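Local coordinates for protein ubiquitin-conjugating enzyme E2-21 kDa (Pichia angusta, PDB 5NL8) that probably carries ubiquitin as an E2 thioester and attaches it to other proteins, and is probably essential for peroxisome biogenesis, at residues 83-88 with 104-109; 34-39 with 46-51; 110-115 with 151-156; 51-56 with 141-146. All blocks are in the same frame, centred on the assembly; numbering follows the deposited sequence.

Contact 1: 83-88 with 104-109; sequences VVFGEE and VCYKMP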
loop_
_atom_site.group_PDB
_atom_site.type_symbol
_atom_site.label_atom_id
_atom_site.label_comp_id
_atom_site.label_asym_id
_atom_site.label_seq_id
_atom_site.Cartn_x
_atom_site.Cartn_y
_atom_site.Cartn_z
ATOM N N VAL A 83 2.551 0.658 6.308
ATOM C CA VAL A 83 3.537 0.976 7.336
ATOM C C VAL A 83 3.224 2.338 7.953
ATOM O O VAL A 83 3.377 3.375 7.309
ATOM C CB VAL A 83 4.967 0.985 6.771
ATOM C CG1 VAL A 83 5.958 1.429 7.840
ATOM C CG2 VAL A 83 5.336 -0.392 6.224
ATOM N N VAL A 84 2.777 2.315 9.203
ATOM C CA VAL A 84 2.379 3.518 9.927
ATOM C C VAL A 84 3.256 3.716 11.166
ATOM O O VAL A 84 3.395 2.809 11.982
ATOM C CB VAL A 84 0.894 3.441 10.353
ATOM C CG1 VAL A 84 0.519 4.629 11.223
ATOM C CG2 VAL A 84 -0.011 3.359 9.120
ATOM N N PHE A 85 3.855 4.897 11.296
ATOM C CA PHE A 85 4.699 5.208 12.450
ATOM C C PHE A 85 4.006 6.191 13.390
ATOM O O PHE A 85 3.068 6.879 12.998
ATOM C CB PHE A 85 6.044 5.795 12.005
ATOM C CG PHE A 85 6.929 4.822 11.270
ATOM C CD1 PHE A 85 6.823 3.459 11.491
ATOM C CD2 PHE A 85 7.871 5.280 10.360
ATOM C CE1 PHE A 85 7.642 2.565 10.810
ATOM C CE2 PHE A 85 8.692 4.396 9.677
ATOM C CZ PHE A 85 8.577 3.037 9.902
ATOM N N GLY A 86 4.477 6.257 14.631
ATOM C CA GLY A 86 4.003 7.258 15.568
ATOM C C GLY A 86 4.575 8.620 15.227
ATOM O O GLY A 86 5.646 8.715 14.626
ATOM N N GLU A 87 3.856 9.670 15.612
ATOM C CA GLU A 87 4.252 11.057 15.361
ATOM C C GLU A 87 5.687 11.372 15.821
ATOM O O GLU A 87 6.450 12.056 15.122
ATOM C CB GLU A 87 3.264 11.996 16.057
ATOM C CG GLU A 87 2.939 11.559 17.483
ATOM C CD GLU A 87 2.052 12.536 18.222
ATOM O OE1 GLU A 87 1.090 13.044 17.611
ATOM O OE2 GLU A 87 2.321 12.793 19.416
ATOM N N GLU A 88 6.042 10.866 16.997
ATOM C CA GLU A 88 7.375 11.050 17.562
ATOM C C GLU A 88 8.457 10.481 16.642
ATOM O O GLU A 88 9.406 11.183 16.256
ATOM C CB GLU A 88 7.447 10.396 18.938
ATOM C CG GLU A 88 8.823 10.375 19.555
ATOM C CD GLU A 88 9.305 11.754 19.934
ATOM O OE1 GLU A 88 8.487 12.541 20.454
ATOM O OE2 GLU A 88 10.497 12.053 19.713
ATOM N N VAL A 104 8.589 9.127 1.777
ATOM C CA VAL A 104 7.397 8.319 1.926
ATOM C C VAL A 104 6.529 8.911 3.037
ATOM O O VAL A 104 7.046 9.412 4.040
ATOM C CB VAL A 104 7.757 6.856 2.253
ATOM C CG1 VAL A 104 6.514 5.998 2.355
ATOM C CG2 VAL A 104 8.697 6.300 1.197
ATOM N N CYS A 105 5.215 8.874 2.842
ATOM C CA CYS A 105 4.273 9.287 3.877
ATOM C C CYS A 105 3.985 8.133 4.831
ATOM O O CYS A 105 3.698 7.019 4.398
ATOM C CB CYS A 105 2.973 9.787 3.252
ATOM S SG CYS A 105 1.739 10.299 4.467
ATOM N N TYR A 106 4.053 8.397 6.132
ATOM C CA TYR A 106 3.921 7.326 7.116
ATOM C C TYR A 106 2.636 7.394 7.939
ATOM O O TYR A 106 2.593 6.915 9.072
ATOM C CB TYR A 106 5.131 7.322 8.051
ATOM C CG TYR A 106 6.395 6.854 7.375
ATOM C CD1 TYR A 106 6.579 5.515 7.066
ATOM C CD2 TYR A 106 7.401 7.751 7.038
ATOM C CE1 TYR A 106 7.727 5.077 6.446
ATOM C CE2 TYR A 106 8.556 7.321 6.415
ATOM C CZ TYR A 106 8.713 5.983 6.124
ATOM O OH TYR A 106 9.857 5.539 5.506
ATOM N N LYS A 107 1.600 7.996 7.365
ATOM C CA LYS A 107 0.248 7.925 7.911
ATOM C C LYS A 107 -0.709 7.649 6.754
ATOM O O LYS A 107 -0.576 8.251 5.691
ATOM C CB LYS A 107 -0.134 9.221 8.633
ATOM C CG LYS A 107 0.661 9.525 9.900
ATOM C CD LYS A 107 0.213 8.667 11.078
ATOM C CE LYS A 107 0.854 9.147 12.376
ATOM N NZ LYS A 107 0.511 8.276 13.540
ATOM N N MET A 108 -1.658 6.734 6.943
ATOM C CA MET A 108 -2.615 6.421 5.881
ATOM C C MET A 108 -4.059 6.601 6.347
ATOM O O MET A 108 -4.640 5.707 6.962
ATOM C CB MET A 108 -2.399 4.993 5.362
ATOM C CG MET A 108 -3.502 4.470 4.429
ATOM S SD MET A 108 -3.989 5.607 3.111
ATOM C CE MET A 108 -2.556 5.501 2.050
ATOM N N PRO A 109 -4.642 7.775 6.059
ATOM C CA PRO A 109 -6.055 8.042 6.342
ATOM C C PRO A 109 -6.950 7.559 5.204
ATOM O O PRO A 109 -6.958 8.135 4.113
ATOM C CB PRO A 109 -6.100 9.563 6.483
ATOM C CG PRO A 109 -5.010 10.043 5.598
ATOM C CD PRO A 109 -3.941 8.978 5.574
HETATM O O HOH W 1 3.723 4.209 4.546
#

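Contact 2: 34-39 with 46-51; sequences VDLHPL and WSAVIR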
loop_
_atom_site.group_PDB
_atom_site.type_symbol
_atom_site.label_atom_id
_atom_site.label_comp_id
_atom_site.label_asym_id
_atom_site.label_seq_id
_atom_site.Cartn_x
_atom_site.Cartn_y
_atom_site.Cartn_z
ATOM N N VAL A 34 5.956 0.687 -7.230
ATOM C CA VAL A 34 7.246 1.359 -7.297
ATOM C C VAL A 34 8.385 0.432 -6.882
ATOM O O VAL A 34 9.443 0.430 -7.510
ATOM C CB VAL A 34 7.268 2.622 -6.422
ATOM C CG1 VAL A 34 8.643 3.280 -6.461
ATOM C CG2 VAL A 34 6.196 3.597 -6.887
ATOM N N ASP A 35 8.174 -0.361 -5.836
ATOM C CA ASP A 35 9.220 -1.293 -5.411
ATOM C C ASP A 35 8.652 -2.524 -4.705
ATOM O O ASP A 35 7.510 -2.513 -4.241
ATOM C CB ASP A 35 10.227 -0.579 -4.500
ATOM C CG ASP A 35 11.551 -1.322 -4.390
ATOM O OD1 ASP A 35 11.799 -2.232 -5.212
ATOM O OD2 ASP A 35 12.348 -0.990 -3.485
ATOM N N LEU A 36 9.460 -3.581 -4.636
ATOM C CA LEU A 36 9.084 -4.831 -3.979
ATOM C C LEU A 36 10.322 -5.670 -3.656
ATOM O O LEU A 36 11.174 -5.868 -4.517
ATOM C CB LEU A 36 8.127 -5.637 -4.862
ATOM C CG LEU A 36 7.763 -7.051 -4.396
ATOM C CD1 LEU A 36 6.869 -7.007 -3.162
ATOM C CD2 LEU A 36 7.090 -7.836 -5.512
ATOM N N HIS A 37 10.422 -6.163 -2.421
ATOM C CA HIS A 37 11.530 -7.049 -2.048
ATOM C C HIS A 37 11.262 -7.751 -0.719
ATOM O O HIS A 37 10.463 -7.275 0.080
ATOM C CB HIS A 37 12.854 -6.271 -1.976
ATOM C CG HIS A 37 12.852 -5.152 -0.985
ATOM N ND1 HIS A 37 13.199 -5.329 0.340
ATOM C CD2 HIS A 37 12.554 -3.841 -1.124
ATOM C CE1 HIS A 37 13.109 -4.176 0.971
ATOM N NE2 HIS A 37 12.719 -3.252 0.110
ATOM N N PRO A 38 11.921 -8.900 -0.486
ATOM C CA PRO A 38 11.744 -9.602 0.790
ATOM C C PRO A 38 12.015 -8.706 1.993
ATOM O O PRO A 38 12.928 -7.879 1.958
ATOM C CB PRO A 38 12.773 -10.733 0.711
ATOM C CG PRO A 38 12.909 -11.001 -0.748
ATOM C CD PRO A 38 12.773 -9.660 -1.419
ATOM N N LEU A 39 11.211 -8.864 3.040
ATOM C CA LEU A 39 11.365 -8.063 4.244
ATOM C C LEU A 39 12.715 -8.331 4.900
ATOM O O LEU A 39 13.429 -7.400 5.275
ATOM C CB LEU A 39 10.233 -8.349 5.231
ATOM C CG LEU A 39 10.068 -7.319 6.350
ATOM C CD1 LEU A 39 9.413 -6.049 5.826
ATOM C CD2 LEU A 39 9.280 -7.903 7.513
ATOM N N TRP A 46 7.167 -9.665 2.885
ATOM C CA TRP A 46 7.564 -8.726 1.841
ATOM C C TRP A 46 7.392 -7.261 2.220
ATOM O O TRP A 46 6.485 -6.897 2.962
ATOM C CB TRP A 46 6.758 -8.991 0.568
ATOM C CG TRP A 46 6.970 -10.349 0.029
ATOM C CD1 TRP A 46 6.328 -11.491 0.406
ATOM C CD2 TRP A 46 7.908 -10.728 -0.979
ATOM N NE1 TRP A 46 6.808 -12.560 -0.309
ATOM C CE2 TRP A 46 7.778 -12.117 -1.171
ATOM C CE3 TRP A 46 8.845 -10.024 -1.743
ATOM C CZ2 TRP A 46 8.548 -12.819 -2.093
ATOM C CZ3 TRP A 46 9.611 -10.724 -2.656
ATOM C CH2 TRP A 46 9.458 -12.106 -2.823
ATOM N N SER A 47 8.267 -6.430 1.671
ATOM C CA SER A 47 8.154 -4.984 1.743
ATOM C C SER A 47 7.895 -4.427 0.345
ATOM O O SER A 47 8.573 -4.807 -0.614
ATOM C CB SER A 47 9.425 -4.373 2.332
ATOM O OG SER A 47 9.398 -2.962 2.241
ATOM N N ALA A 48 6.913 -3.537 0.224
ATOM C CA ALA A 48 6.615 -2.929 -1.072
ATOM C C ALA A 48 6.493 -1.416 -0.972
ATOM O O ALA A 48 6.319 -0.866 0.114
ATOM C CB ALA A 48 5.337 -3.519 -1.659
ATOM N N VAL A 49 6.602 -0.748 -2.115
ATOM C CA VAL A 49 6.387 0.692 -2.193
ATOM C C VAL A 49 5.445 0.999 -3.349
ATOM O O VAL A 49 5.704 0.580 -4.484
ATOM C CB VAL A 49 7.709 1.469 -2.387
ATOM C CG1 VAL A 49 7.429 2.951 -2.597
ATOM C CG2 VAL A 49 8.639 1.262 -1.198
ATOM N N ILE A 50 4.356 1.715 -3.057
ATOM C CA ILE A 50 3.373 2.075 -4.084
ATOM C C ILE A 50 3.104 3.578 -4.161
ATOM O O ILE A 50 3.252 4.301 -3.174
ATOM C CB ILE A 50 2.013 1.361 -3.866
ATOM C CG1 ILE A 50 1.378 1.784 -2.537
ATOM C CG2 ILE A 50 2.175 -0.145 -3.947
ATOM C CD1 ILE A 50 -0.039 1.269 -2.336
ATOM N N ARG A 51 2.698 4.031 -5.345
ATOM C CA ARG A 51 2.361 5.431 -5.578
ATOM C C ARG A 51 0.847 5.621 -5.624
ATOM O O ARG A 51 0.129 4.798 -6.189
ATOM C CB ARG A 51 2.998 5.927 -6.884
ATOM C CG ARG A 51 2.611 7.347 -7.287
ATOM C CD ARG A 51 3.310 7.793 -8.578
ATOM N NE ARG A 51 4.751 7.977 -8.405
ATOM C CZ ARG A 51 5.682 7.182 -8.925
ATOM N NH1 ARG A 51 5.333 6.139 -9.664
ATOM N NH2 ARG A 51 6.968 7.434 -8.711
HETATM O O HOH W 2 10.500 -1.618 -0.653
#

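Contact 3: 110-115 with 151-156; sequences HPNVNF and PLSPLN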
loop_
_atom_site.group_PDB
_atom_site.type_symbol
_atom_site.label_atom_id
_atom_site.label_comp_id
_atom_site.label_asym_id
_atom_site.label_seq_id
_atom_site.Cartn_x
_atom_site.Cartn_y
_atom_site.Cartn_z
ATOM N N HIS A 110 -7.703 6.500 5.467
ATOM C CA HIS A 110 -8.504 5.861 4.438
ATOM C C HIS A 110 -9.619 5.060 5.092
ATOM O O HIS A 110 -9.404 4.432 6.129
ATOM C CB HIS A 110 -7.625 4.958 3.562
ATOM C CG HIS A 110 -8.333 4.374 2.380
ATOM N ND1 HIS A 110 -9.199 3.304 2.484
ATOM C CD2 HIS A 110 -8.294 4.698 1.065
ATOM C CE1 HIS A 110 -9.666 3.003 1.285
ATOM N NE2 HIS A 110 -9.131 3.830 0.408
ATOM N N PRO A 111 -10.820 5.099 4.500
ATOM C CA PRO A 111 -11.997 4.387 5.007
ATOM C C PRO A 111 -11.759 2.907 5.330
ATOM O O PRO A 111 -12.357 2.406 6.284
ATOM C CB PRO A 111 -12.998 4.535 3.863
ATOM C CG PRO A 111 -12.664 5.866 3.273
ATOM C CD PRO A 111 -11.160 5.980 3.368
ATOM N N ASN A 112 -10.900 2.230 4.573
ATOM C CA ASN A 112 -10.689 0.795 4.767
ATOM C C ASN A 112 -9.354 0.449 5.438
ATOM O O ASN A 112 -8.861 -0.672 5.312
ATOM C CB ASN A 112 -10.783 0.065 3.423
ATOM C CG ASN A 112 -12.097 0.322 2.705
ATOM O OD1 ASN A 112 -12.136 1.017 1.689
ATOM N ND2 ASN A 112 -13.178 -0.249 3.222
ATOM N N VAL A 113 -8.775 1.411 6.149
ATOM C CA VAL A 113 -7.489 1.207 6.812
ATOM C C VAL A 113 -7.520 1.631 8.283
ATOM O O VAL A 113 -7.989 2.720 8.613
ATOM C CB VAL A 113 -6.356 1.986 6.092
ATOM C CG1 VAL A 113 -5.044 1.879 6.861
ATOM C CG2 VAL A 113 -6.180 1.486 4.665
ATOM N N ASN A 114 -7.023 0.759 9.158
ATOM C CA ASN A 114 -6.833 1.087 10.570
ATOM C C ASN A 114 -5.754 2.157 10.723
ATOM O O ASN A 114 -4.585 1.912 10.429
ATOM C CB ASN A 114 -6.463 -0.173 11.362
ATOM C CG ASN A 114 -6.450 0.050 12.872
ATOM O OD1 ASN A 114 -5.843 0.995 13.373
ATOM N ND2 ASN A 114 -7.121 -0.833 13.601
ATOM N N PHE A 115 -6.150 3.339 11.187
ATOM C CA PHE A 115 -5.238 4.480 11.230
ATOM C C PHE A 115 -4.044 4.257 12.159
ATOM O O PHE A 115 -2.974 4.827 11.948
ATOM C CB PHE A 115 -5.991 5.747 11.648
ATOM C CG PHE A 115 -5.158 6.999 11.583
ATOM C CD1 PHE A 115 -5.042 7.710 10.398
ATOM C CD2 PHE A 115 -4.489 7.460 12.703
ATOM C CE1 PHE A 115 -4.275 8.863 10.335
ATOM C CE2 PHE A 115 -3.722 8.610 12.648
ATOM C CZ PHE A 115 -3.616 9.313 11.463
ATOM N N PRO A 151 -17.298 2.022 1.557
ATOM C CA PRO A 151 -17.835 2.380 2.877
ATOM C C PRO A 151 -18.620 1.241 3.532
ATOM O O PRO A 151 -19.143 1.420 4.629
ATOM C CB PRO A 151 -18.751 3.571 2.572
ATOM C CG PRO A 151 -19.101 3.425 1.128
ATOM C CD PRO A 151 -17.886 2.838 0.481
ATOM N N LEU A 152 -18.695 0.092 2.869
ATOM C CA LEU A 152 -19.342 -1.086 3.435
ATOM C C LEU A 152 -18.529 -1.686 4.582
ATOM O O LEU A 152 -19.091 -2.117 5.588
ATOM C CB LEU A 152 -19.570 -2.146 2.352
ATOM C CG LEU A 152 -20.758 -1.952 1.404
ATOM C CD1 LEU A 152 -21.166 -3.276 0.773
ATOM C CD2 LEU A 152 -21.937 -1.315 2.127
ATOM N N SER A 153 -17.207 -1.713 4.430
ATOM C CA SER A 153 -16.333 -2.318 5.436
ATOM C C SER A 153 -15.276 -1.346 5.970
ATOM O O SER A 153 -14.098 -1.451 5.627
ATOM C CB SER A 153 -15.653 -3.560 4.853
ATOM O OG SER A 153 -15.297 -3.357 3.495
ATOM N N PRO A 154 -15.695 -0.407 6.835
ATOM C CA PRO A 154 -14.824 0.667 7.324
ATOM C C PRO A 154 -13.963 0.292 8.533
ATOM O O PRO A 154 -14.420 -0.413 9.434
ATOM C CB PRO A 154 -15.821 1.756 7.711
ATOM C CG PRO A 154 -17.009 0.988 8.190
ATOM C CD PRO A 154 -17.068 -0.275 7.360
ATOM N N LEU A 155 -12.723 0.775 8.539
ATOM C CA LEU A 155 -11.854 0.673 9.706
ATOM C C LEU A 155 -11.537 2.071 10.220
ATOM O O LEU A 155 -10.998 2.238 11.315
ATOM C CB LEU A 155 -10.561 -0.079 9.374
ATOM C CG LEU A 155 -10.709 -1.531 8.915
ATOM C CD1 LEU A 155 -9.346 -2.181 8.732
ATOM C CD2 LEU A 155 -11.555 -2.319 9.897
ATOM N N ASN A 156 -11.864 3.069 9.406
ATOM C CA ASN A 156 -11.781 4.466 9.811
ATOM C C ASN A 156 -13.149 5.111 9.635
ATOM O O ASN A 156 -13.567 5.391 8.515
ATOM C CB ASN A 156 -10.712 5.211 9.002
ATOM C CG ASN A 156 -10.491 6.647 9.484
ATOM O OD1 ASN A 156 -11.434 7.356 9.841
ATOM N ND2 ASN A 156 -9.234 7.078 9.490
HETATM O O HOH W 3 -7.089 5.338 8.123
HETATM O O HOH W 4 -8.854 3.825 11.986
#

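Contact 4: 51-56 with 141-146; sequences RGPDQS and AIVVLL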
loop_
_atom_site.group_PDB
_atom_site.type_symbol
_atom_site.label_atom_id
_atom_site.label_comp_id
_atom_site.label_asym_id
_atom_site.label_seq_id
_atom_site.Cartn_x
_atom_site.Cartn_y
_atom_site.Cartn_z
ATOM N N ARG A 51 2.698 4.031 -5.345
ATOM C CA ARG A 51 2.361 5.431 -5.578
ATOM C C ARG A 51 0.847 5.621 -5.624
ATOM O O ARG A 51 0.129 4.798 -6.189
ATOM C CB ARG A 51 2.998 5.927 -6.884
ATOM C CG ARG A 51 2.611 7.347 -7.287
ATOM C CD ARG A 51 3.310 7.793 -8.578
ATOM N NE ARG A 51 4.751 7.977 -8.405
ATOM C CZ ARG A 51 5.682 7.182 -8.925
ATOM N NH1 ARG A 51 5.333 6.139 -9.664
ATOM N NH2 ARG A 51 6.968 7.434 -8.711
ATOM N N GLY A 52 0.366 6.702 -5.016
ATOM C CA GLY A 52 -1.044 7.045 -5.079
ATOM C C GLY A 52 -1.496 7.283 -6.507
ATOM O O GLY A 52 -0.835 7.997 -7.261
ATOM N N PRO A 53 -2.631 6.683 -6.886
ATOM C CA PRO A 53 -3.131 6.708 -8.264
ATOM C C PRO A 53 -3.546 8.099 -8.729
ATOM O O PRO A 53 -3.933 8.941 -7.917
ATOM C CB PRO A 53 -4.341 5.772 -8.214
ATOM C CG PRO A 53 -4.790 5.819 -6.797
ATOM C CD PRO A 53 -3.540 5.958 -5.981
ATOM N N ASP A 54 -3.470 8.319 -10.036
ATOM C CA ASP A 54 -3.767 9.619 -10.617
ATOM C C ASP A 54 -5.209 10.041 -10.393
ATOM O O ASP A 54 -6.119 9.209 -10.399
ATOM C CB ASP A 54 -3.461 9.609 -12.114
ATOM C CG ASP A 54 -1.977 9.645 -12.401
ATOM O OD1 ASP A 54 -1.275 10.462 -11.771
ATOM O OD2 ASP A 54 -1.513 8.857 -13.251
ATOM N N GLN A 55 -5.389 11.344 -10.183
ATOM C CA GLN A 55 -6.698 11.983 -10.055
ATOM C C GLN A 55 -7.416 11.569 -8.771
ATOM O O GLN A 55 -8.612 11.805 -8.611
ATOM C CB GLN A 55 -7.563 11.685 -11.287
ATOM C CG GLN A 55 -6.986 12.275 -12.569
ATOM C CD GLN A 55 -7.882 12.091 -13.780
ATOM O OE1 GLN A 55 -8.188 10.970 -14.186
ATOM N NE2 GLN A 55 -8.311 13.203 -14.362
ATOM N N SER A 56 -6.671 10.965 -7.851
ATOM C CA SER A 56 -7.168 10.706 -6.507
ATOM C C SER A 56 -6.481 11.678 -5.553
ATOM O O SER A 56 -5.452 12.258 -5.897
ATOM C CB SER A 56 -6.911 9.253 -6.096
ATOM O OG SER A 56 -5.531 9.019 -5.873
ATOM N N ALA A 141 -4.371 -4.176 -6.828
ATOM C CA ALA A 141 -5.659 -4.117 -6.146
ATOM C C ALA A 141 -5.671 -3.067 -5.038
ATOM O O ALA A 141 -6.672 -2.380 -4.836
ATOM C CB ALA A 141 -6.015 -5.478 -5.576
ATOM N N ILE A 142 -4.565 -2.945 -4.313
ATOM C CA ILE A 142 -4.501 -1.943 -3.244
ATOM C C ILE A 142 -4.412 -0.516 -3.798
ATOM O O ILE A 142 -5.058 0.415 -3.275
ATOM C CB ILE A 142 -3.318 -2.214 -2.306
ATOM C CG1 ILE A 142 -3.686 -3.335 -1.341
ATOM C CG2 ILE A 142 -2.944 -0.972 -1.514
ATOM C CD1 ILE A 142 -2.586 -4.314 -1.147
ATOM N N VAL A 143 -3.627 -0.346 -4.861
ATOM C CA VAL A 143 -3.573 0.948 -5.540
ATOM C C VAL A 143 -4.972 1.345 -6.032
ATOM O O VAL A 143 -5.372 2.505 -5.934
ATOM C CB VAL A 143 -2.583 0.934 -6.724
ATOM C CG1 VAL A 143 -2.633 2.254 -7.478
ATOM C CG2 VAL A 143 -1.174 0.655 -6.232
ATOM N N VAL A 144 -5.715 0.370 -6.548
ATOM C CA VAL A 144 -7.103 0.583 -6.940
ATOM C C VAL A 144 -7.937 1.016 -5.737
ATOM O O VAL A 144 -8.720 1.964 -5.820
ATOM C CB VAL A 144 -7.725 -0.691 -7.552
ATOM C CG1 VAL A 144 -9.240 -0.536 -7.698
ATOM C CG2 VAL A 144 -7.078 -1.017 -8.894
ATOM N N LEU A 145 -7.753 0.316 -4.619
ATOM C CA LEU A 145 -8.485 0.606 -3.390
ATOM C C LEU A 145 -8.297 2.051 -2.944
ATOM O O LEU A 145 -9.225 2.670 -2.416
ATOM C CB LEU A 145 -8.053 -0.339 -2.268
ATOM C CG LEU A 145 -8.730 -0.109 -0.915
ATOM C CD1 LEU A 145 -10.236 -0.334 -1.025
ATOM C CD2 LEU A 145 -8.125 -1.002 0.155
ATOM N N LEU A 146 -7.101 2.590 -3.158
ATOM C CA LEU A 146 -6.859 3.993 -2.830
ATOM C C LEU A 146 -7.782 4.934 -3.619
ATOM O O LEU A 146 -8.152 6.003 -3.131
ATOM C CB LEU A 146 -5.395 4.367 -3.079
ATOM C CG LEU A 146 -4.378 3.850 -2.055
ATOM C CD1 LEU A 146 -2.984 4.423 -2.312
ATOM C CD2 LEU A 146 -4.837 4.160 -0.635
#

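Contact 1: 83-88 with 104-109
Phe85 and Tyr106 meet twice, once through their backbones and once through their rings. The backbone bond runs from Phe85 N to Tyr106 O over 3.3 Å, with the donor in the carbonyl plane and an N-H...O angle of 158°. That same oxygen also receives the CA-H of Val84 (CA to O 3.5 Å), a softer second contact. Lys107 supplies the reverse bond: its chain bends at chi2 and then runs extended, passing across Val84 at about a right angle to bring NZ within 3.0 Å of Phe85 O. Both backbone polar atoms of Phe85 are thus satisfied by consecutive residues of 104-109, one through a carbonyl and one through an ammonium group. Where the two chains diverge, a water takes over, donating to Val83 O (2.9 Å) and to Cys105 O (2.8 Å).

Above this polar seam the rings form an offset stack, centroids 4.6 Å apart and planes inclined by 21°. In both residues CG is anti to the carbonyl carbon, which sends the two side chains off alongside each other, and Phe85 CE2 comes down over one face of Tyr106, 3.4 Å from its CE1. Val83 O sits at the edge of the tyrosine ring. The phenol oxygen has a weak bond to Tyr185 O, and Lys107 O accepts from Trp63 NE1. The arrangement belongs to the ubiquitin-conjugating fold, where the chain leaving the last strand of the four-stranded meander is stitched to the loop that leads towards the active-site region.

Contact 2: 34-39 with 46-51
The first hairpin of the four-stranded antiparallel E2 sheet pairs strand 33-38 with strand 45-51, and Asp35 opposite Val49 and His37 opposite Ser47 are its hydrogen-bonded pairs. His37 N reaches Ser47 O at 2.9 Å and Ser47 N returns to His37 O at 2.8 Å. At the other end Val34 and Asp35 both face Val49, a classic beta bulge: Val49 O accepts Val34 N (2.8 Å) as well as Asp35 N (3.0 Å), the latter on a lone pair. Pro38, which lacks an N-H, faces Trp46 at a non-hydrogen-bonded position where none is required.

Side chains sort by face. Leu36 packs on helix 6-21 and Ala48 on Leu139 of helix 135-147, with Leu36 CD1 4.1 Å from Ala48 CB. Trp46 runs alongside Pro38, its CZ3 3.6 Å from Pro38 CD. Asp35, His37, Ser47 and Val49 occupy the other face. CG of His37 lies between the backbone N and the carbonyl carbon (chi1 60°), which turns the imidazole over Ser47, whose CB makes a CH-pi contact with one ring face, while ND1 donates to Pro38 O at 3.0 Å. The chemistry implies a two-faced hairpin: one side apolar and covered by helices, the other mixed, with Val49 beside Asp35, His37 and Ser47, where His37 is held to Pro38 O and Ser47 OG to Lys64 NZ on the next strand.

Contact 3: 110-115 with 151-156
The Asn112 amide holds Ser153 O almost in its own plane, ND2 to O 2.8 Å, although the donor stands well above the plane of the Ser153 carbonyl. The imidazole of His110 has Pro111 CD over one face and Asn112 CA in plane at its edge, while a water lies in plane at the edge of the Phe115 ring. His110, Pro111 and Asn112 spell the HPN motif of the E2 family, and here they begin a type I turn that closes with Val113 N on His110 O. His110 ND1 reinforces the turn by accepting Asn112 N at 2.9 Å, while NE2 hydrogen-bonds to Leu145 O.

Across the contact, Pro111 O is gripped by two successive amides. Leu155 N approaches in the carbonyl plane at 2.8 Å; Asn156 N comes from above it at 3.2 Å. With chi1 at -56°, the Asn112 amide is carried towards 151-156, and ND2 also hydrogen-bonds to Glu150 O. An alanine here would remove the amide that joins both carbonyls, so Ser153 O and Glu150 O would probably lose their shared donor and the loop be left freer to shift. That loop borders the predicted catalytic centre: the side chain of Ser153 is about 4 Å from that of Cys121, whose backbone is hydrogen-bonded to that of Asn112. Farther along, Leu155 CB rests 3.6 Å from Asn114 N, and Asn156 caps helix 157-164 through OD1 to Met159 N. A bridging water closes the far end, accepting from Phe115 N at 2.9 Å and donating to Leu155 O at 2.8 Å.

Contact 4: 51-56 with 141-146
Arg51 comes to helix 135-147 with its backbone, its carbonyl O lying 4.0 Å from Val143 CG1. Gly52 follows, its CA 4.3 Å from Leu146 CD1. Pro53 then carries most of the contact, its ring set against the ridge made by Val143 and Leu146, one helical turn apart. CB meets Val143 CG1, and CG lies 3.5 Å from Val143 O. CD touches Leu146 CB at 3.8 Å, the proline and leucine side chains crossing at about a right angle. No hydrogen bond spans the two segments, so they are held by van der Waals contact, mostly between apolar groups. An alanine in place of Pro53 would lack CG and CD, which would probably leave a gap beside Leu146 CB and let the backbone turn more freely.

Beyond Pro53 the chain swings away from the helix through a type II turn, with Gln55 at the positive phi (69°) usual for its third position. Ser56 ends the turn by folding OG back onto Pro53 O at 2.6 Å, backed by a weak bond from its own N. The arrangement is typical of the ubiquitin-conjugating fold, in which the long helix after the active-site region lies across the sheet and meets the strand-connecting loop at its margin.

How the contacts relate
From the N terminus, contact 2 closes first, a short hairpin that starts the sheet. Its last residue, Arg51, is also the first of contact 4, which closes a far longer loop by bringing helix 135-147 back to the sheet; Ile50 packs on Ile142 and Val143 where the two adjoin. Contact 1 opens and closes within that span, joining the exit of strand 79-82, the last of the four-stranded sheet, to the chain at 104-109. Contact 3 begins at the very next residue and ends beyond the helix, so it crosses contact 4. Met108 on Leu146 links contacts 1 and 4, Lys107 on Phe115 links 1 and 3, and His110 NE2 probably bonds to Leu145 O between 3 and 4.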